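Local structure of glucose dehydrogenase (Haloferax mediterranei, 2B5W) at residues A[112-115]-A[116-119]; A[137-140]-A[141-144]; A[186-189]-A[190-194]; A[331-334]-A[335-338]. The protein catalyses the zinc-dependent oxidation of D-glucose to D-glucono-1,5-lactone, and of several other aldoses, with NADP(+) preferred to NAD(+). The protein carries 1 engineered substitution. One frame throughout, in Å; residues are numbered along the deposited sequence.

Interaction 1 of 4, residues A[112-115]-A[116-119]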
# COMPACT_ATOMS: atom_id res chain seq x y z
N TYR A 112 -15.90 -11.99 -12.73
CA TYR A 112 -15.69 -11.42 -14.04
C TYR A 112 -15.20 -12.54 -14.93
O TYR A 112 -14.65 -13.55 -14.48
CB TYR A 112 -14.58 -10.33 -14.04
CG TYR A 112 -13.24 -10.84 -13.56
CD1 TYR A 112 -12.33 -11.40 -14.44
CD2 TYR A 112 -12.90 -10.78 -12.21
CE1 TYR A 112 -11.12 -11.88 -13.99
CE2 TYR A 112 -11.71 -11.26 -11.77
CZ TYR A 112 -10.80 -11.78 -12.65
OH TYR A 112 -9.58 -12.27 -12.20
N PHE A 113 -15.35 -12.30 -16.22
CA PHE A 113 -14.56 -12.96 -17.25
C PHE A 113 -13.57 -11.93 -17.84
O PHE A 113 -13.83 -10.73 -17.82
CB PHE A 113 -15.47 -13.40 -18.39
CG PHE A 113 -16.45 -14.50 -18.05
CD1 PHE A 113 -16.17 -15.44 -17.07
CD2 PHE A 113 -17.62 -14.61 -18.78
CE1 PHE A 113 -17.08 -16.48 -16.80
CE2 PHE A 113 -18.54 -15.66 -18.49
CZ PHE A 113 -18.24 -16.58 -17.52
N GLU A 114 -12.46 -12.43 -18.37
CA GLU A 114 -11.50 -11.63 -19.12
C GLU A 114 -11.42 -12.19 -20.53
O GLU A 114 -11.05 -13.33 -20.73
CB GLU A 114 -10.11 -11.64 -18.45
CG GLU A 114 -10.03 -10.62 -17.33
CD GLU A 114 -8.76 -10.71 -16.50
OE1 GLU A 114 -8.00 -11.68 -16.63
OE2 GLU A 114 -8.55 -9.78 -15.68
N ARG A 115 -11.78 -11.39 -21.49
CA ARG A 115 -11.78 -11.82 -22.89
C ARG A 115 -10.35 -12.21 -23.31
O ARG A 115 -9.39 -11.45 -23.12
CB ARG A 115 -12.35 -10.71 -23.77
CG ARG A 115 -13.88 -10.55 -23.58
CD ARG A 115 -14.68 -9.98 -24.72
NE ARG A 115 -14.46 -10.71 -25.96
CZ ARG A 115 -15.12 -10.49 -27.09
NH1 ARG A 115 -16.08 -9.58 -27.15
NH2 ARG A 115 -14.78 -11.19 -28.18
N GLY A 116 -10.24 -13.42 -23.87
CA GLY A 116 -8.97 -13.97 -24.31
C GLY A 116 -8.15 -14.63 -23.22
O GLY A 116 -7.04 -15.08 -23.47
N ILE A 117 -8.66 -14.66 -22.00
CA ILE A 117 -7.87 -15.09 -20.86
C ILE A 117 -8.63 -16.09 -19.99
O ILE A 117 -8.15 -17.19 -19.75
CB ILE A 117 -7.42 -13.88 -20.03
CG1 ILE A 117 -6.66 -12.90 -20.89
CG2 ILE A 117 -6.53 -14.35 -18.86
CD1 ILE A 117 -6.36 -11.57 -20.17
N VAL A 118 -9.79 -15.68 -19.49
CA VAL A 118 -10.60 -16.60 -18.66
C VAL A 118 -12.09 -16.43 -18.87
O VAL A 118 -12.68 -15.36 -18.65
CB VAL A 118 -10.23 -16.50 -17.17
CG1 VAL A 118 -10.31 -15.05 -16.66
CG2 VAL A 118 -11.09 -17.45 -16.33
N GLY A 119 -12.73 -17.50 -19.33
CA GLY A 119 -14.17 -17.56 -19.40
C GLY A 119 -14.85 -16.99 -20.63
O GLY A 119 -16.06 -17.20 -20.82
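The chain leaves the strand of F113 and E114, turns at R115 and G116, and comes back over E114 through I117 and V118. G116 makes the turn with a positive phi of 83°, which favours a residue without a side chain. I117 N then donates to E114 O (3.0 Å), approaching from above the carbonyl plane. Its side chain crosses that of E114: CB packs on E114 CB at 3.8 Å, and CG2 and CD1 lie beside the carboxylate oxygen OE1. V118 N reaches the same E114 O at 2.9 Å, in the carbonyl plane and on a lone pair, while V118 O takes E114 N at 3.0 Å. With I117 and V118 both set against E114, this is a classic beta bulge. V118 CG2 stands anti to the backbone N, which leaves CG1 (chi1 54°) over E114 CB at 3.9 Å and within 4.2 Å of Y112 CE1. G119 lies over one face of the F113 ring: its O stands 3.6 Å from the ring plane, over the centre, and its CA makes a CH-pi contact 4.1 Å from the centroid. With an alanine at F113, the O and CA of G119 are likely to lose the ring face they rest on, and the end of the turn its anchor. I117, packed on T40 and H63, carries the turn to the active site. The backbone of E114, a substrate-binding residue, is thus pinned by two amides on its O and by the bond from its N to V118 O, while R88 forms a salt bridge with E114 OE2.

Interaction 2 of 4, residues A[137-140]-A[141-144]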
# COMPACT_ATOMS: atom_id res chain seq x y z
N ARG A 137 -13.09 4.81 -27.81
CA ARG A 137 -12.62 5.46 -29.01
C ARG A 137 -11.24 6.02 -28.75
O ARG A 137 -10.96 6.56 -27.68
CB ARG A 137 -13.57 6.61 -29.38
CG ARG A 137 -14.91 6.10 -29.93
CD ARG A 137 -16.01 7.18 -29.97
NE ARG A 137 -16.46 7.43 -28.63
CZ ARG A 137 -17.46 8.25 -28.29
NH1 ARG A 137 -18.13 8.93 -29.21
NH2 ARG A 137 -17.77 8.38 -27.01
N ILE A 138 -10.37 5.86 -29.75
CA ILE A 138 -9.02 6.40 -29.67
C ILE A 138 -8.78 7.23 -30.92
O ILE A 138 -9.43 7.06 -31.96
CB ILE A 138 -7.95 5.26 -29.52
CG1 ILE A 138 -7.86 4.42 -30.79
CG2 ILE A 138 -8.23 4.41 -28.31
CD1 ILE A 138 -6.64 3.47 -30.78
N PRO A 139 -7.75 8.09 -30.87
CA PRO A 139 -7.42 8.84 -32.08
C PRO A 139 -7.16 7.95 -33.30
O PRO A 139 -6.55 6.87 -33.21
CB PRO A 139 -6.17 9.63 -31.67
CG PRO A 139 -6.28 9.75 -30.20
CD PRO A 139 -6.87 8.40 -29.74
N ARG A 140 -7.63 8.38 -34.47
CA ARG A 140 -7.46 7.57 -35.69
C ARG A 140 -6.03 7.18 -35.95
O ARG A 140 -5.73 6.09 -36.47
CB ARG A 140 -7.98 8.29 -36.95
CG ARG A 140 -9.41 8.60 -36.92
CD ARG A 140 -9.95 9.09 -38.25
NE ARG A 140 -11.35 8.70 -38.41
CZ ARG A 140 -11.76 7.50 -38.83
NH1 ARG A 140 -10.89 6.54 -39.17
NH2 ARG A 140 -13.05 7.27 -38.92
N SER A 141 -5.10 8.08 -35.67
CA SER A 141 -3.70 7.85 -35.90
C SER A 141 -3.03 6.85 -34.95
O SER A 141 -1.88 6.47 -35.13
CB SER A 141 -2.90 9.13 -35.90
OG SER A 141 -3.14 9.93 -34.74
N GLN A 142 -3.75 6.46 -33.90
CA GLN A 142 -3.31 5.39 -33.00
C GLN A 142 -3.79 4.03 -33.45
O GLN A 142 -3.57 3.04 -32.76
CB GLN A 142 -3.74 5.72 -31.55
CG GLN A 142 -2.93 6.94 -31.04
CD GLN A 142 -3.29 7.40 -29.63
OE1 GLN A 142 -4.00 6.73 -28.92
NE2 GLN A 142 -2.77 8.57 -29.24
N ALA A 143 -4.42 3.94 -34.61
CA ALA A 143 -4.87 2.64 -35.09
C ALA A 143 -3.70 1.69 -35.31
O ALA A 143 -3.85 0.52 -34.97
CB ALA A 143 -5.63 2.77 -36.36
N GLU A 144 -2.62 2.16 -35.94
CA GLU A 144 -1.49 1.29 -36.26
C GLU A 144 -0.94 0.59 -35.03
O GLU A 144 -0.68 -0.61 -35.03
CB GLU A 144 -0.39 2.10 -37.01
CG GLU A 144 0.87 1.30 -37.32
CD GLU A 144 2.04 2.12 -37.80
OE1 GLU A 144 3.17 1.57 -37.83
OE2 GLU A 144 1.84 3.31 -38.14
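P139 and Q142 meet through their side chains as well as through the backbone. The glutamine runs extended beyond CG (chi2 178°), which carries its amide across the proline ring: OE1 comes to 3.4 Å from P139 CD, and NE2 to 3.8 Å from P139 CG. NE2 is held by the carbonyl of T313 on helix 306-318, whereas OE1 is buried against the proline with no polar partner in the model. Nearer the backbone of Q142, I138 brings CD1 to 3.8 Å from Q142 CB and 3.7 Å from Q142 O; its CG1 sits between the backbone N and the carbonyl carbon (chi1 68°), and the chain beyond is extended. Beneath these side chains the backbone winds into a short 3-10 turn that follows strand 135-137 on the way to helix 149-164. Q142 N donates to P139 O at 2.9 Å and A143 N to R140 O at 3.1 Å, and A143 CB rests 3.3 Å from R140 O. A leucine in place of Q142 would probably leave the T313 carbonyl without this donor and the proline ring without the flat amide lying across it. I138 and A143 also pack on I82 of strand 82-85.

Interaction 3 of 4, residues A[186-189]-A[190-194]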
# COMPACT_ATOMS: atom_id res chain seq x y z
N LEU A 186 9.15 -2.54 -20.20
CA LEU A 186 9.81 -1.55 -21.03
C LEU A 186 8.83 -0.41 -21.37
O LEU A 186 9.20 0.75 -21.38
CB LEU A 186 10.35 -2.17 -22.31
CG LEU A 186 11.45 -3.20 -22.07
CD1 LEU A 186 11.83 -3.87 -23.38
CD2 LEU A 186 12.68 -2.58 -21.51
N LEU A 187 7.57 -0.76 -21.66
CA LEU A 187 6.56 0.28 -21.86
C LEU A 187 6.45 1.18 -20.62
O LEU A 187 6.41 2.42 -20.72
CB LEU A 187 5.21 -0.40 -22.15
CG LEU A 187 4.05 0.36 -22.73
CD1 LEU A 187 4.42 0.94 -24.07
CD2 LEU A 187 2.89 -0.64 -22.84
N THR A 188 6.43 0.55 -19.45
CA THR A 188 6.33 1.24 -18.21
C THR A 188 7.51 2.19 -17.99
O THR A 188 7.34 3.32 -17.56
CB THR A 188 6.18 0.27 -17.05
OG1 THR A 188 4.97 -0.48 -17.22
CG2 THR A 188 6.08 0.96 -15.76
N LEU A 189 8.71 1.72 -18.32
CA LEU A 189 9.89 2.56 -18.16
C LEU A 189 9.78 3.86 -19.00
O LEU A 189 10.11 4.94 -18.52
CB LEU A 189 11.12 1.73 -18.53
CG LEU A 189 12.48 2.39 -18.35
CD1 LEU A 189 12.78 2.66 -16.91
CD2 LEU A 189 13.56 1.51 -19.02
N ALA A 190 9.35 3.76 -20.27
CA ALA A 190 9.14 4.92 -21.10
C ALA A 190 8.02 5.80 -20.57
O ALA A 190 8.12 7.03 -20.59
CB ALA A 190 8.82 4.51 -22.54
N MET A 191 6.97 5.18 -20.05
CA MET A 191 5.93 5.96 -19.40
C MET A 191 6.44 6.76 -18.18
O MET A 191 6.09 7.90 -17.97
CB MET A 191 4.74 5.10 -18.97
CG MET A 191 4.05 4.42 -20.14
SD MET A 191 2.79 3.24 -19.64
CE MET A 191 1.68 4.32 -18.69
N LEU A 192 7.28 6.15 -17.36
CA LEU A 192 7.84 6.81 -16.20
C LEU A 192 8.74 7.96 -16.62
O LEU A 192 8.77 8.99 -15.96
CB LEU A 192 8.57 5.82 -15.27
CG LEU A 192 7.64 4.82 -14.60
CD1 LEU A 192 8.41 3.68 -13.97
CD2 LEU A 192 6.75 5.49 -13.52
N LYS A 193 9.43 7.83 -17.75
CA LYS A 193 10.28 8.90 -18.20
C LYS A 193 9.49 10.17 -18.45
O LYS A 193 9.99 11.29 -18.26
CB LYS A 193 11.00 8.47 -19.47
CG LYS A 193 12.02 9.46 -19.98
CD LYS A 193 12.78 8.87 -21.13
CE LYS A 193 13.77 9.86 -21.75
NZ LYS A 193 14.97 9.92 -20.91
N VAL A 194 8.25 10.01 -18.94
CA VAL A 194 7.41 11.15 -19.27
C VAL A 194 6.33 11.49 -18.24
O VAL A 194 5.55 12.44 -18.43
CB VAL A 194 6.77 11.05 -20.71
CG1 VAL A 194 7.85 10.92 -21.74
CG2 VAL A 194 5.79 9.91 -20.80
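Four successive i to i+4 bonds, regular for an alpha helix, run from 186-189 into 190-194, from A190 N to L186 O (3.2 Å) through M191 N to L187 O (2.9 Å) and L192 N to T188 O (2.8 Å) to K193 N to L189 O (3.1 Å). M191 folds back along the preceding turn: CG lies 3.1 Å from L187 O. SD lies 4.4 Å from L187 CG, a loose apolar contact, and the bend at chi3 (59°) swings only the terminal CE. The side chains of T188 and L192, one turn apart, run alongside each other, with T188 CG2 4.0 Å from L192 CD1. The threonine methyl is anti to its own N, which leaves OG1 beside the backbone N, anti to the carbonyl carbon, where it bonds to L184 O one turn back and to T155 OG1 of helix 149-164. L192 CG approaches T188 O to 3.3 Å, giving that carbonyl a close aliphatic neighbour beside its bond. T188, L189 and L192 also pack on V178 of strand 175-179, while L187 and M191 meet I152 of helix 149-164. This is the helix of a beta-alpha-beta unit, strand 175-179, helix 183-194 and strand 201-206; its first turn holds S183 and L184 of the NADP(+)-binding residues N181 to L184, consistent with the first helix of a Rossmann fold.

Interaction 4 of 4, residues A[331-334]-A[335-338]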
# COMPACT_ATOMS: atom_id res chain seq x y z
N VAL A 331 5.05 -7.10 -36.45
CA VAL A 331 3.64 -7.15 -36.72
C VAL A 331 3.49 -8.14 -37.88
O VAL A 331 4.13 -7.98 -38.93
CB VAL A 331 3.07 -5.80 -37.07
CG1 VAL A 331 1.58 -5.93 -37.30
CG2 VAL A 331 3.30 -4.81 -35.90
N HIS A 332 2.69 -9.16 -37.66
CA HIS A 332 2.58 -10.28 -38.57
C HIS A 332 1.20 -10.37 -39.12
O HIS A 332 0.21 -10.37 -38.38
CB HIS A 332 2.94 -11.55 -37.83
CG HIS A 332 4.35 -11.55 -37.35
ND1 HIS A 332 4.72 -11.15 -36.08
CD2 HIS A 332 5.50 -11.81 -38.02
CE1 HIS A 332 6.03 -11.22 -35.98
NE2 HIS A 332 6.53 -11.60 -37.14
N PRO A 333 1.09 -10.48 -40.44
CA PRO A 333 -0.22 -10.70 -41.01
C PRO A 333 -0.79 -12.02 -40.59
O PRO A 333 -0.05 -12.96 -40.29
CB PRO A 333 0.04 -10.67 -42.52
CG PRO A 333 1.47 -11.07 -42.66
CD PRO A 333 2.16 -10.45 -41.46
N LEU A 334 -2.12 -12.11 -40.54
CA LEU A 334 -2.80 -13.34 -40.19
C LEU A 334 -2.30 -14.52 -41.03
O LEU A 334 -2.12 -15.63 -40.50
CB LEU A 334 -4.30 -13.15 -40.37
CG LEU A 334 -5.15 -14.35 -40.00
CD1 LEU A 334 -4.98 -14.79 -38.57
CD2 LEU A 334 -6.60 -14.04 -40.30
N SER A 335 -2.00 -14.24 -42.29
CA SER A 335 -1.46 -15.25 -43.22
C SER A 335 -0.22 -15.95 -42.68
O SER A 335 -0.03 -17.12 -42.96
CB SER A 335 -1.18 -14.62 -44.59
OG SER A 335 -0.29 -13.51 -44.45
N GLU A 336 0.59 -15.26 -41.88
CA GLU A 336 1.82 -15.77 -41.28
C GLU A 336 1.84 -15.47 -39.77
O GLU A 336 2.79 -14.92 -39.23
CB GLU A 336 3.03 -15.14 -41.99
CG GLU A 336 2.94 -15.07 -43.50
CD GLU A 336 2.96 -16.42 -44.19
OE1 GLU A 336 3.51 -17.41 -43.61
OE2 GLU A 336 2.44 -16.51 -45.35
N PHE A 337 0.75 -15.80 -39.11
CA PHE A 337 0.55 -15.33 -37.73
C PHE A 337 1.49 -15.95 -36.70
O PHE A 337 1.74 -15.35 -35.68
CB PHE A 337 -0.88 -15.57 -37.30
CG PHE A 337 -1.14 -16.98 -36.95
CD1 PHE A 337 -1.56 -17.88 -37.92
CD2 PHE A 337 -0.95 -17.43 -35.65
CE1 PHE A 337 -1.78 -19.22 -37.59
CE2 PHE A 337 -1.17 -18.76 -35.31
CZ PHE A 337 -1.59 -19.65 -36.28
N GLU A 338 2.01 -17.15 -36.97
CA GLU A 338 2.67 -17.94 -35.94
C GLU A 338 3.83 -17.21 -35.27
O GLU A 338 4.02 -17.33 -34.05
CB GLU A 338 3.17 -19.27 -36.52
CG GLU A 338 2.07 -20.31 -36.67
CD GLU A 338 2.31 -21.28 -37.80
OE1 GLU A 338 3.46 -21.77 -37.93
OE2 GLU A 338 1.36 -21.56 -38.57
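Strand 328-333 ends here and passes straight into a 3-10 turn, with P333 and L334 at the change of direction. P333 O accepts E336 N at 2.9 Å, and L334 O takes a weak bond from F337 N at 3.2 Å. Over the proline, S335 turns its hydroxyl back along the chain: OG sits between the backbone N and the carbonyl carbon (chi1 56°), 3.4 Å from P333 CB and slightly farther from CG. The contact is one of oxygen against aliphatic carbon. H332 reaches the turn through its CB, 3.7 Å from E336 O, and the H332 side chain also touches A339 and A340.

The strand that feeds the turn pairs in parallel with strand 349-353, and the backbones of H332 and L334 are hydrogen-bonded to that neighbour, at E353 among others. On the buried side, F337 has CG held between its backbone N and carbonyl carbon (chi1 78°), a torsion that brings the ring edge to L334 O: CD1 lies 3.5 Å from that oxygen, near the ring plane. E338 CG meets one face of the same ring toward its rim. L334 CD1 comes 4.4 Å from F337 CB, a loose apolar touch. The side chains of L334 and F337 also pack on I4 of strand 2-7.

In the fold
Interaction 3 is the buried member of the set, a stretch of regular helix whose leucines, methionine and threonine pack against other helices and a strand of the nucleotide-binding sheet. Interactions 1 and 4 lie at the surface, and interaction 2 is partly buried. Interactions 2 and 4 are alike in being 3-10 turns just after a strand with a proline near the bend, and both strands belong to the same mixed sheet; their nearest atoms are about 6 Å apart, without touching. Interaction 1 differs in using a beta bulge and glycines, and it holds a substrate-binding glutamate, whereas interaction 4 lies away from the annotated sites.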